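Local coordinates for glucuronoarabinoxylan endo-1,4-beta-xylanase (Clostridium papyrosolvens, PDB 4FMV), which hydrolyses internal beta-1,4 linkages of glucuronoarabinoxylan and perhaps of beta-glucans as a family 30 glycoside hydrolase, the chain being its catalytic part without the carbohydrate-binding and dockerin modules, at residues G39-S44 / A291-P296; F63-E69 / A123-M128; P90-E96 / Q107-K113. One frame throughout, in Å; residues are numbered along the deposited sequence.

Interaction 1. Residues G39-S44 / A291-P296; sequences GDLGYS and AKFIRP
Lys292 and Arg295 reach from 291-296 to the backbone carbonyls of 39-44, and the two side chains do so in different ways. Lys292 leaves with CG opposite its backbone N (chi1 -175°), bends once at chi2, and runs its methylenes alongside the Asp40-Leu41 backbone, CD standing 3.3 Å from Asp40 O. Its ammonium then donates twice: Lys292 NZ meets Gly39 O at 2.9 Å within the plane of that carbonyl, and Asp40 O at 3.1 Å from above the carbonyl plane, 58° out of it. Both acceptors are the last carbonyls of helix 31-40, so the positive charge sits where the helix dipole would probably favour it.

Gly42, the first residue after helix 31-40 to leave helical angles, has positive phi and brings the chain close to Lys292, their CA atoms being 4.3 Å apart. In the (beta/alpha)8 barrel 39-44 is the turn into barrel strand 45-49, while 291-296 leaves the last barrel helix, 282-291, for the strands of the beta-rich part; the contact joins the two at the N-terminal side of the barrel, away from the catalytic face of such barrels.

Arg295 folds back through bends at chi2 and chi3, which presents its guanidinium edge-on to Gly42 O. Arg295 NH1 approaches Gly42 O at 2.8 Å on a lone pair, the N-H...O angle somewhat bent at 157°, and NH2 is joined to Tyr43 O through a water. A second water links Ser44 OG to Ala291 O and Ile294 O; Ser44 OG also pairs with Phe19 N. The apolar touches are small: Ser44 CB lies 3.5 Å from Pro296 CG, and Ala291 CB comes obliquely to Tyr43 CD1 at 3.7 Å. The Tyr43 hydroxyl bonds to Ala284 O.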
loop_
_atom_site.group_PDB
_atom_site.type_symbol
_atom_site.label_atom_id
_atom_site.label_comp_id
_atom_site.label_asym_id
_atom_site.label_seq_id
_atom_site.Cartn_x
_atom_site.Cartn_y
_atom_site.Cartn_z
ATOM N N GLY A 39 -9.216 -5.026 12.521
ATOM C CA GLY A 39 -8.896 -5.358 13.908
ATOM C C GLY A 39 -7.837 -6.397 14.251
ATOM O O GLY A 39 -6.756 -6.041 14.730
ATOM N N ASP A 40 -8.072 -7.650 13.844
ATOM C CA ASP A 40 -7.220 -8.783 14.219
ATOM C C ASP A 40 -5.847 -8.630 13.587
ATOM O O ASP A 40 -4.854 -8.764 14.278
ATOM C CB ASP A 40 -7.802 -10.147 13.764
ATOM C CG ASP A 40 -9.061 -10.557 14.546
ATOM O OD1 ASP A 40 -9.343 -9.952 15.594
ATOM O OD2 ASP A 40 -9.766 -11.487 14.108
ATOM N N LEU A 41 -5.806 -8.390 12.275
ATOM C CA LEU A 41 -4.531 -8.223 11.573
ATOM C C LEU A 41 -4.017 -6.784 11.531
ATOM O O LEU A 41 -2.958 -6.516 10.954
ATOM C CB LEU A 41 -4.602 -8.775 10.151
ATOM C CG LEU A 41 -5.087 -10.219 10.042
ATOM C CD1 LEU A 41 -5.009 -10.734 8.608
ATOM C CD2 LEU A 41 -4.336 -11.142 10.984
ATOM N N GLY A 42 -4.779 -5.859 12.104
ATOM C CA GLY A 42 -4.321 -4.488 12.271
ATOM C C GLY A 42 -4.031 -3.690 11.002
ATOM O O GLY A 42 -3.203 -2.771 11.038
ATOM N N TYR A 43 -4.699 -4.002 9.889
ATOM C CA TYR A 43 -4.501 -3.203 8.668
ATOM C C TYR A 43 -4.801 -1.730 8.964
ATOM O O TYR A 43 -5.819 -1.389 9.594
ATOM C CB TYR A 43 -5.385 -3.650 7.516
ATOM C CG TYR A 43 -5.052 -4.976 6.905
ATOM C CD1 TYR A 43 -4.155 -5.843 7.505
ATOM C CD2 TYR A 43 -5.631 -5.355 5.700
ATOM C CE1 TYR A 43 -3.877 -7.091 6.932
ATOM C CE2 TYR A 43 -5.367 -6.585 5.140
ATOM C CZ TYR A 43 -4.485 -7.441 5.745
ATOM O OH TYR A 43 -4.231 -8.675 5.158
ATOM N N SER A 44 -3.845 -0.878 8.607
ATOM C CA SER A 44 -3.920 0.560 8.852
ATOM C C SER A 44 -4.299 1.469 7.654
ATOM O O SER A 44 -4.279 2.687 7.779
ATOM C CB SER A 44 -2.615 1.002 9.504
ATOM O OG SER A 44 -1.550 0.538 8.696
ATOM N N ALA A 291 1.558 -5.408 8.911
ATOM C CA ALA A 291 0.517 -4.451 9.330
ATOM C C ALA A 291 0.252 -4.428 10.804
ATOM O O ALA A 291 0.087 -3.366 11.389
ATOM C CB ALA A 291 -0.790 -4.760 8.627
ATOM N N LYS A 292 0.151 -5.612 11.398
ATOM C CA LYS A 292 -0.252 -5.709 12.793
ATOM C C LYS A 292 0.790 -5.064 13.680
ATOM O O LYS A 292 0.444 -4.336 14.609
ATOM C CB LYS A 292 -0.432 -7.175 13.209
ATOM C CG LYS A 292 -0.990 -7.378 14.640
ATOM C CD LYS A 292 -2.343 -6.722 14.850
ATOM C CE LYS A 292 -2.941 -7.046 16.243
ATOM N NZ LYS A 292 -4.358 -6.529 16.319
ATOM N N PHE A 293 2.060 -5.402 13.436
ATOM C CA PHE A 293 3.129 -4.942 14.313
ATOM C C PHE A 293 3.875 -3.659 13.949
ATOM O O PHE A 293 4.450 -3.023 14.839
ATOM C CB PHE A 293 4.104 -6.107 14.573
ATOM C CG PHE A 293 3.394 -7.404 14.824
ATOM C CD1 PHE A 293 2.670 -7.588 15.995
ATOM C CD2 PHE A 293 3.389 -8.407 13.869
ATOM C CE1 PHE A 293 1.977 -8.752 16.220
ATOM C CE2 PHE A 293 2.693 -9.581 14.092
ATOM C CZ PHE A 293 1.989 -9.750 15.276
ATOM N N ILE A 294 3.776 -3.191 12.703
ATOM C CA ILE A 294 4.491 -1.965 12.379
ATOM C C ILE A 294 3.413 -0.922 12.179
ATOM O O ILE A 294 2.859 -0.773 11.083
ATOM C CB ILE A 294 5.255 -2.139 11.039
ATOM C CG1 ILE A 294 6.123 -3.391 11.072
ATOM C CG2 ILE A 294 6.092 -0.894 10.698
ATOM C CD1 ILE A 294 6.701 -3.778 9.691
ATOM N N ARG A 295 3.251 -0.088 13.198
ATOM C CA ARG A 295 2.109 0.814 13.282
ATOM C C ARG A 295 2.425 2.110 12.549
ATOM O O ARG A 295 3.584 2.485 12.416
ATOM C CB ARG A 295 1.784 1.114 14.753
ATOM C CG ARG A 295 1.463 -0.124 15.598
ATOM C CD ARG A 295 0.419 -0.982 14.894
ATOM N NE ARG A 295 -0.788 -0.236 14.545
ATOM C CZ ARG A 295 -1.752 -0.716 13.763
ATOM N NH1 ARG A 295 -1.632 -1.936 13.258
ATOM N NH2 ARG A 295 -2.830 0.021 13.483
ATOM N N PRO A 296 1.391 2.808 12.090
ATOM C CA PRO A 296 1.632 4.107 11.476
ATOM C C PRO A 296 2.474 4.999 12.397
ATOM O O PRO A 296 2.144 5.170 13.582
ATOM C CB PRO A 296 0.215 4.671 11.358
ATOM C CG PRO A 296 -0.612 3.453 11.083
ATOM C CD PRO A 296 -0.016 2.389 11.969
HETATM O O HOH W 1 -5.466 -0.324 12.353
HETATM O O HOH W 2 0.253 -0.894 10.323
#

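Interaction 2. Residues F63-E69 / A123-M128; sequences FSKWSPE and AYVKYM
Trp66 and Tyr124 form a tight part of this contact, an edge-to-face pair with ring planes 70° apart. Tyr124 presents its CD1 edge over the centre of the indole face, CD1 lying 3.4 Å from Trp66 CD2; CG set opposite the backbone N (chi1 -160°) swings the phenol across the gap. Its hydroxyl oxygen ends 3.5 Å from Glu69 CB, while the Glu69 carboxylate turns off to Ser23, Asn72 and the backbone N of Arg49. At the indole edge Trp66 CE3 lies 3.9 Å from Tyr127 CD2, and Trp66 CB meets the same ring obliquely, 3.5 Å from Tyr127 CE2. Trp66 NE1 is satisfied by Glu51 O. Equally close, Phe63 lays its CB over the Tyr127 face, 3.7 Å from the ring centroid, a CH-pi contact, and Tyr127 OH lies against Ser67 CA at 3.3 Å.

Toward solvent the fit slackens: the Phe63 and Tyr127 rings meet obliquely, and Phe63 CE1 is still 4.4 Å from Ala123 CB.

Segment 63-69 is the lead-in and first turn of helix 67-78, set against helix 114-130. Leu70 extends the interface beside Tyr127 and Met128, and beneath both helices Leu48 of barrel strand 45-49 receives Tyr124, Met128 and Glu69.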
loop_
_atom_site.group_PDB
_atom_site.type_symbol
_atom_site.label_atom_id
_atom_site.label_comp_id
_atom_site.label_asym_id
_atom_site.label_seq_id
_atom_site.Cartn_x
_atom_site.Cartn_y
_atom_site.Cartn_z
ATOM N N PHE A 63 -25.744 10.866 -3.707
ATOM C CA PHE A 63 -24.525 10.105 -3.493
ATOM C C PHE A 63 -24.755 8.616 -3.179
ATOM O O PHE A 63 -23.851 7.936 -2.700
ATOM C CB PHE A 63 -23.576 10.807 -2.493
ATOM C CG PHE A 63 -23.200 12.225 -2.889
ATOM C CD1 PHE A 63 -22.453 12.477 -4.053
ATOM C CD2 PHE A 63 -23.579 13.305 -2.096
ATOM C CE1 PHE A 63 -22.105 13.787 -4.432
ATOM C CE2 PHE A 63 -23.236 14.625 -2.458
ATOM C CZ PHE A 63 -22.496 14.865 -3.624
ATOM N N SER A 64 -25.990 8.146 -3.291
ATOM C CA SER A 64 -26.286 6.773 -2.861
ATOM C C SER A 64 -25.324 5.733 -3.449
ATOM O O SER A 64 -25.001 4.747 -2.791
ATOM C CB SER A 64 -27.756 6.393 -3.126
ATOM O OG SER A 64 -28.053 6.411 -4.513
ATOM N N LYS A 65 -24.846 5.947 -4.670
ATOM C CA LYS A 65 -23.999 4.936 -5.305
ATOM C C LYS A 65 -22.597 4.910 -4.717
ATOM O O LYS A 65 -21.794 3.992 -4.992
ATOM C CB LYS A 65 -23.953 5.127 -6.813
ATOM C CG LYS A 65 -25.243 4.666 -7.479
ATOM C CD LYS A 65 -25.030 4.446 -8.953
ATOM C CE LYS A 65 -26.342 4.278 -9.693
ATOM N NZ LYS A 65 -26.049 4.258 -11.157
ATOM N N TRP A 66 -22.316 5.930 -3.914
ATOM C CA TRP A 66 -21.072 6.028 -3.148
ATOM C C TRP A 66 -21.194 5.507 -1.708
ATOM O O TRP A 66 -20.212 5.478 -0.951
ATOM C CB TRP A 66 -20.619 7.483 -3.146
ATOM C CG TRP A 66 -20.139 7.947 -4.499
ATOM C CD1 TRP A 66 -19.954 7.180 -5.606
ATOM C CD2 TRP A 66 -19.762 9.283 -4.868
ATOM N NE1 TRP A 66 -19.476 7.957 -6.653
ATOM C CE2 TRP A 66 -19.359 9.253 -6.218
ATOM C CE3 TRP A 66 -19.731 10.502 -4.186
ATOM C CZ2 TRP A 66 -18.930 10.393 -6.900
ATOM C CZ3 TRP A 66 -19.300 11.634 -4.864
ATOM C CH2 TRP A 66 -18.909 11.568 -6.214
ATOM N N SER A 67 -22.404 5.105 -1.320
ATOM C CA SER A 67 -22.653 4.632 0.035
ATOM C C SER A 67 -21.947 3.319 0.434
ATOM O O SER A 67 -21.602 3.152 1.601
ATOM C CB SER A 67 -24.158 4.565 0.358
ATOM O OG SER A 67 -24.818 3.683 -0.518
ATOM N N PRO A 68 -21.821 2.355 -0.497
ATOM C CA PRO A 68 -21.105 1.134 -0.116
ATOM C C PRO A 68 -19.659 1.422 0.322
ATOM O O PRO A 68 -19.194 0.865 1.307
ATOM C CB PRO A 68 -21.122 0.299 -1.403
ATOM C CG PRO A 68 -22.390 0.733 -2.103
ATOM C CD PRO A 68 -22.424 2.235 -1.840
ATOM N N GLU A 69 -18.960 2.291 -0.393
ATOM C CA GLU A 69 -17.582 2.580 -0.052
ATOM C C GLU A 69 -17.502 3.484 1.177
ATOM O O GLU A 69 -16.563 3.384 1.955
ATOM C CB GLU A 69 -16.832 3.176 -1.248
ATOM C CG GLU A 69 -16.531 2.175 -2.383
ATOM C CD GLU A 69 -15.384 1.242 -2.054
ATOM O OE1 GLU A 69 -14.658 0.831 -2.994
ATOM O OE2 GLU A 69 -15.217 0.904 -0.859
ATOM N N ALA A 123 -16.114 16.440 -4.928
ATOM C CA ALA A 123 -17.424 16.061 -4.408
ATOM C C ALA A 123 -17.352 14.736 -3.634
ATOM O O ALA A 123 -18.094 14.520 -2.666
ATOM C CB ALA A 123 -18.475 16.004 -5.546
ATOM N N TYR A 124 -16.460 13.854 -4.069
ATOM C CA TYR A 124 -16.210 12.598 -3.361
ATOM C C TYR A 124 -15.585 12.869 -2.004
ATOM O O TYR A 124 -16.029 12.346 -0.986
ATOM C CB TYR A 124 -15.299 11.686 -4.179
ATOM C CG TYR A 124 -15.374 10.230 -3.759
ATOM C CD1 TYR A 124 -16.412 9.417 -4.201
ATOM C CD2 TYR A 124 -14.419 9.669 -2.923
ATOM C CE1 TYR A 124 -16.492 8.076 -3.835
ATOM C CE2 TYR A 124 -14.498 8.327 -2.531
ATOM C CZ TYR A 124 -15.534 7.531 -3.003
ATOM O OH TYR A 124 -15.637 6.192 -2.634
ATOM N N VAL A 125 -14.553 13.693 -1.985
ATOM C CA VAL A 125 -13.973 14.132 -0.724
ATOM C C VAL A 125 -15.024 14.739 0.222
ATOM O O VAL A 125 -15.040 14.436 1.408
ATOM C CB VAL A 125 -12.867 15.154 -0.993
ATOM C CG1 VAL A 125 -12.246 15.654 0.324
ATOM C CG2 VAL A 125 -11.812 14.537 -1.923
ATOM N N LYS A 126 -15.897 15.602 -0.295
ATOM C CA LYS A 126 -16.854 16.284 0.572
ATOM C C LYS A 126 -17.932 15.321 1.074
ATOM O O LYS A 126 -18.310 15.362 2.244
ATOM C CB LYS A 126 -17.461 17.519 -0.104
ATOM C CG LYS A 126 -18.498 18.267 0.760
ATOM C CD LYS A 126 -19.148 19.391 -0.057
ATOM C CE LYS A 126 -20.063 20.310 0.785
ATOM N NZ LYS A 126 -21.262 19.616 1.315
ATOM N N TYR A 127 -18.420 14.439 0.209
ATOM C CA TYR A 127 -19.360 13.402 0.654
ATOM C C TYR A 127 -18.778 12.588 1.812
ATOM O O TYR A 127 -19.444 12.335 2.826
ATOM C CB TYR A 127 -19.685 12.466 -0.513
ATOM C CG TYR A 127 -20.461 11.234 -0.128
ATOM C CD1 TYR A 127 -21.751 11.336 0.396
ATOM C CD2 TYR A 127 -19.921 9.956 -0.300
ATOM C CE1 TYR A 127 -22.487 10.205 0.739
ATOM C CE2 TYR A 127 -20.656 8.814 0.045
ATOM C CZ TYR A 127 -21.934 8.950 0.562
ATOM O OH TYR A 127 -22.667 7.835 0.919
ATOM N N MET A 128 -17.527 12.167 1.668
ATOM C CA MET A 128 -16.877 11.454 2.755
ATOM C C MET A 128 -16.784 12.325 4.020
ATOM O O MET A 128 -17.099 11.873 5.144
ATOM C CB MET A 128 -15.495 10.970 2.319
ATOM C CG MET A 128 -15.553 9.884 1.270
ATOM S SD MET A 128 -16.135 8.328 1.958
ATOM C CE MET A 128 -16.655 7.478 0.468
#

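Interaction 3. Residues P90-E96 / Q107-K113; sequences PPASMQE and QRLRYDK
Arg108 turns its guanidinium edge to the Glu96 carboxylate, the two planes being 49° apart. Arg108 NE lies 2.8 Å from Glu96 OE1 with an N-H...O angle of 164°; the acceptor is almost in the guanidinium plane, yet the donor meets the carboxylate on its anti side. Arg108 NH2 adds a weak bond at 3.2 Å to the same Glu96 OE1. The second guanidinium, of Arg110, has Lys113 CE over the centre of one face. Its edges hold Asp112, gripped side-on by NE and NH2, and a water that also binds Ser93 O and Gln95 O.

Beneath these groups the antiparallel hairpin of strands 95-100 and 103-109 is in register: Glu96 and Arg108 are a hydrogen-bonded pair, Glu96 N to Arg108 O and Arg108 N to Glu96 O both 2.9 Å, and Arg110 N to Met94 O, 2.8 Å, continues the pattern. Leu109 CD1 packs on Met94 CB at 3.6 Å and on Pro90 CG at 3.7 Å.

With two arginine N-H groups and a water converging on OE1, Glu96 is probably held ionised; its charge and that of Arg108 probably offset each other, with Leu109, Met94 and Pro90 forming an apolar cluster on the other side of the hairpin.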
loop_
_atom_site.group_PDB
_atom_site.type_symbol
_atom_site.label_atom_id
_atom_site.label_comp_id
_atom_site.label_asym_id
_atom_site.label_seq_id
_atom_site.Cartn_x
_atom_site.Cartn_y
_atom_site.Cartn_z
ATOM N N PRO A 90 -13.593 8.724 -15.140
ATOM C CA PRO A 90 -14.557 9.717 -14.664
ATOM C C PRO A 90 -15.961 9.291 -15.109
ATOM O O PRO A 90 -16.071 8.293 -15.828
ATOM C CB PRO A 90 -14.126 10.990 -15.378
ATOM C CG PRO A 90 -13.434 10.527 -16.619
ATOM C CD PRO A 90 -12.820 9.179 -16.307
ATOM N N PRO A 91 -17.005 10.067 -14.746
ATOM C CA PRO A 91 -18.330 9.838 -15.325
ATOM C C PRO A 91 -18.277 9.833 -16.846
ATOM O O PRO A 91 -17.474 10.553 -17.442
ATOM C CB PRO A 91 -19.126 11.056 -14.850
ATOM C CG PRO A 91 -18.500 11.418 -13.566
ATOM C CD PRO A 91 -17.017 11.208 -13.818
ATOM N N ALA A 92 -19.128 9.019 -17.458
ATOM C CA ALA A 92 -19.122 8.829 -18.904
ATOM C C ALA A 92 -19.190 10.151 -19.664
ATOM O O ALA A 92 -18.576 10.276 -20.721
ATOM C CB ALA A 92 -20.283 7.927 -19.314
ATOM N N SER A 93 -19.913 11.140 -19.123
ATOM C CA SER A 93 -20.116 12.408 -19.836
ATOM C C SER A 93 -18.843 13.246 -19.951
ATOM O O SER A 93 -18.808 14.206 -20.717
ATOM C CB SER A 93 -21.235 13.249 -19.193
ATOM O OG SER A 93 -20.898 13.676 -17.868
ATOM N N MET A 94 -17.820 12.917 -19.159
ATOM C CA MET A 94 -16.543 13.629 -19.240
ATOM C C MET A 94 -15.517 12.994 -20.192
ATOM O O MET A 94 -14.472 13.596 -20.467
ATOM C CB MET A 94 -15.898 13.703 -17.861
ATOM C CG MET A 94 -16.759 14.308 -16.748
ATOM S SD MET A 94 -15.664 14.711 -15.361
ATOM C CE MET A 94 -16.883 15.012 -14.075
ATOM N N GLN A 95 -15.798 11.773 -20.637
ATOM C CA GLN A 95 -14.936 11.016 -21.550
ATOM C C GLN A 95 -15.084 11.337 -23.038
ATOM O O GLN A 95 -16.119 11.820 -23.486
ATOM C CB GLN A 95 -15.128 9.520 -21.345
ATOM C CG GLN A 95 -14.678 9.009 -19.996
ATOM C CD GLN A 95 -14.990 7.544 -19.848
ATOM O OE1 GLN A 95 -16.150 7.139 -19.947
ATOM N NE2 GLN A 95 -13.963 6.732 -19.631
ATOM N N GLU A 96 -14.035 11.067 -23.804
ATOM C CA GLU A 96 -14.171 11.036 -25.248
ATOM C C GLU A 96 -13.295 9.938 -25.786
ATOM O O GLU A 96 -12.306 9.566 -25.152
ATOM C CB GLU A 96 -13.746 12.372 -25.867
ATOM C CG GLU A 96 -12.288 12.696 -25.603
ATOM C CD GLU A 96 -11.881 14.041 -26.148
ATOM O OE1 GLU A 96 -10.691 14.381 -26.024
ATOM O OE2 GLU A 96 -12.753 14.761 -26.693
ATOM N N GLN A 107 -10.231 5.580 -24.648
ATOM C CA GLN A 107 -10.998 6.608 -23.953
ATOM C C GLN A 107 -10.037 7.495 -23.188
ATOM O O GLN A 107 -9.048 7.010 -22.643
ATOM C CB GLN A 107 -11.970 5.967 -22.946
ATOM C CG GLN A 107 -13.060 5.073 -23.562
ATOM C CD GLN A 107 -14.232 5.856 -24.166
ATOM O OE1 GLN A 107 -14.411 7.046 -23.903
ATOM N NE2 GLN A 107 -15.030 5.179 -24.990
ATOM N N ARG A 108 -10.329 8.789 -23.142
ATOM C CA ARG A 108 -9.585 9.704 -22.285
ATOM C C ARG A 108 -10.567 10.714 -21.695
ATOM O O ARG A 108 -11.691 10.843 -22.189
ATOM C CB ARG A 108 -8.498 10.432 -23.082
ATOM C CG ARG A 108 -9.025 11.356 -24.165
ATOM C CD ARG A 108 -7.896 11.982 -24.968
ATOM N NE ARG A 108 -8.366 12.901 -26.000
ATOM C CZ ARG A 108 -7.670 13.204 -27.100
ATOM N NH1 ARG A 108 -6.469 12.675 -27.309
ATOM N NH2 ARG A 108 -8.177 14.037 -28.001
ATOM N N LEU A 109 -10.136 11.422 -20.649
ATOM C CA LEU A 109 -10.869 12.577 -20.118
ATOM C C LEU A 109 -10.785 13.722 -21.105
ATOM O O LEU A 109 -9.674 14.109 -21.509
ATOM C CB LEU A 109 -10.220 13.042 -18.811
ATOM C CG LEU A 109 -10.835 14.214 -18.064
ATOM C CD1 LEU A 109 -12.309 13.885 -17.699
ATOM C CD2 LEU A 109 -10.013 14.510 -16.814
ATOM N N ARG A 110 -11.940 14.270 -21.493
ATOM C CA ARG A 110 -11.961 15.457 -22.333
ATOM C C ARG A 110 -11.120 16.576 -21.704
ATOM O O ARG A 110 -11.206 16.817 -20.500
ATOM C CB ARG A 110 -13.400 15.926 -22.532
ATOM C CG ARG A 110 -14.178 15.083 -23.526
ATOM C CD ARG A 110 -15.649 15.409 -23.474
ATOM N NE ARG A 110 -15.865 16.840 -23.607
ATOM C CZ ARG A 110 -17.034 17.387 -23.921
ATOM N NH1 ARG A 110 -18.098 16.611 -24.126
ATOM N NH2 ARG A 110 -17.144 18.705 -24.024
ATOM N N TYR A 111 -10.305 17.253 -22.500
ATOM C CA TYR A 111 -9.518 18.382 -21.971
ATOM C C TYR A 111 -10.425 19.489 -21.405
ATOM O O TYR A 111 -10.101 20.134 -20.397
ATOM C CB TYR A 111 -8.561 18.969 -23.032
ATOM C CG TYR A 111 -7.395 18.064 -23.431
ATOM C CD1 TYR A 111 -7.344 16.718 -23.049
ATOM C CD2 TYR A 111 -6.329 18.566 -24.194
ATOM C CE1 TYR A 111 -6.245 15.891 -23.428
ATOM C CE2 TYR A 111 -5.236 17.749 -24.584
ATOM C CZ TYR A 111 -5.201 16.419 -24.190
ATOM O OH TYR A 111 -4.138 15.623 -24.568
ATOM N N ASP A 112 -11.579 19.691 -22.028
ATOM C CA ASP A 112 -12.501 20.715 -21.538
ATOM C C ASP A 112 -13.229 20.301 -20.258
ATOM O O ASP A 112 -14.015 21.082 -19.717
ATOM C CB ASP A 112 -13.477 21.190 -22.632
ATOM C CG ASP A 112 -14.397 20.090 -23.145
ATOM O OD1 ASP A 112 -14.373 18.949 -22.605
ATOM O OD2 ASP A 112 -15.173 20.382 -24.085
ATOM N N LYS A 113 -13.025 19.046 -19.838
ATOM C CA LYS A 113 -13.577 18.495 -18.592
ATOM C C LYS A 113 -12.623 18.438 -17.402
ATOM O O LYS A 113 -12.964 17.865 -16.370
ATOM C CB LYS A 113 -14.224 17.109 -18.809
ATOM C CG LYS A 113 -15.418 17.098 -19.766
ATOM C CD LYS A 113 -16.595 17.936 -19.268
ATOM C CE LYS A 113 -17.748 17.964 -20.283
ATOM N NZ LYS A 113 -19.004 18.494 -19.651
HETATM O O HOH W 3 -19.954 16.342 -17.849
HETATM O O HOH W 4 -18.422 13.537 -23.586
HETATM O O HOH W 5 -10.077 16.806 -25.494
#

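Overall arrangement
The three contacts are nested along the chain: interaction 3 (90-96 / 107-113) falls inside the loop closed by interaction 2, and that inside the loop closed by interaction 1. Interactions 2 and 3 are neighbours, with centres about 20 Å and nearest atoms about 7 Å apart, consistent with helix 114-130 following strand 103-109 in the chain. Interaction 1 lies about 26 Å from interaction 2 and about 38 Å from interaction 3 between centres, the latter on the opposite side of the chain's centre. Strand 45-49 links the first two contacts, following 39-44 and lying under 63-69 / 123-128. Together they span the barrel from the turns below its strands, through paired outer helices, to the hairpin inserted after strand 82-86.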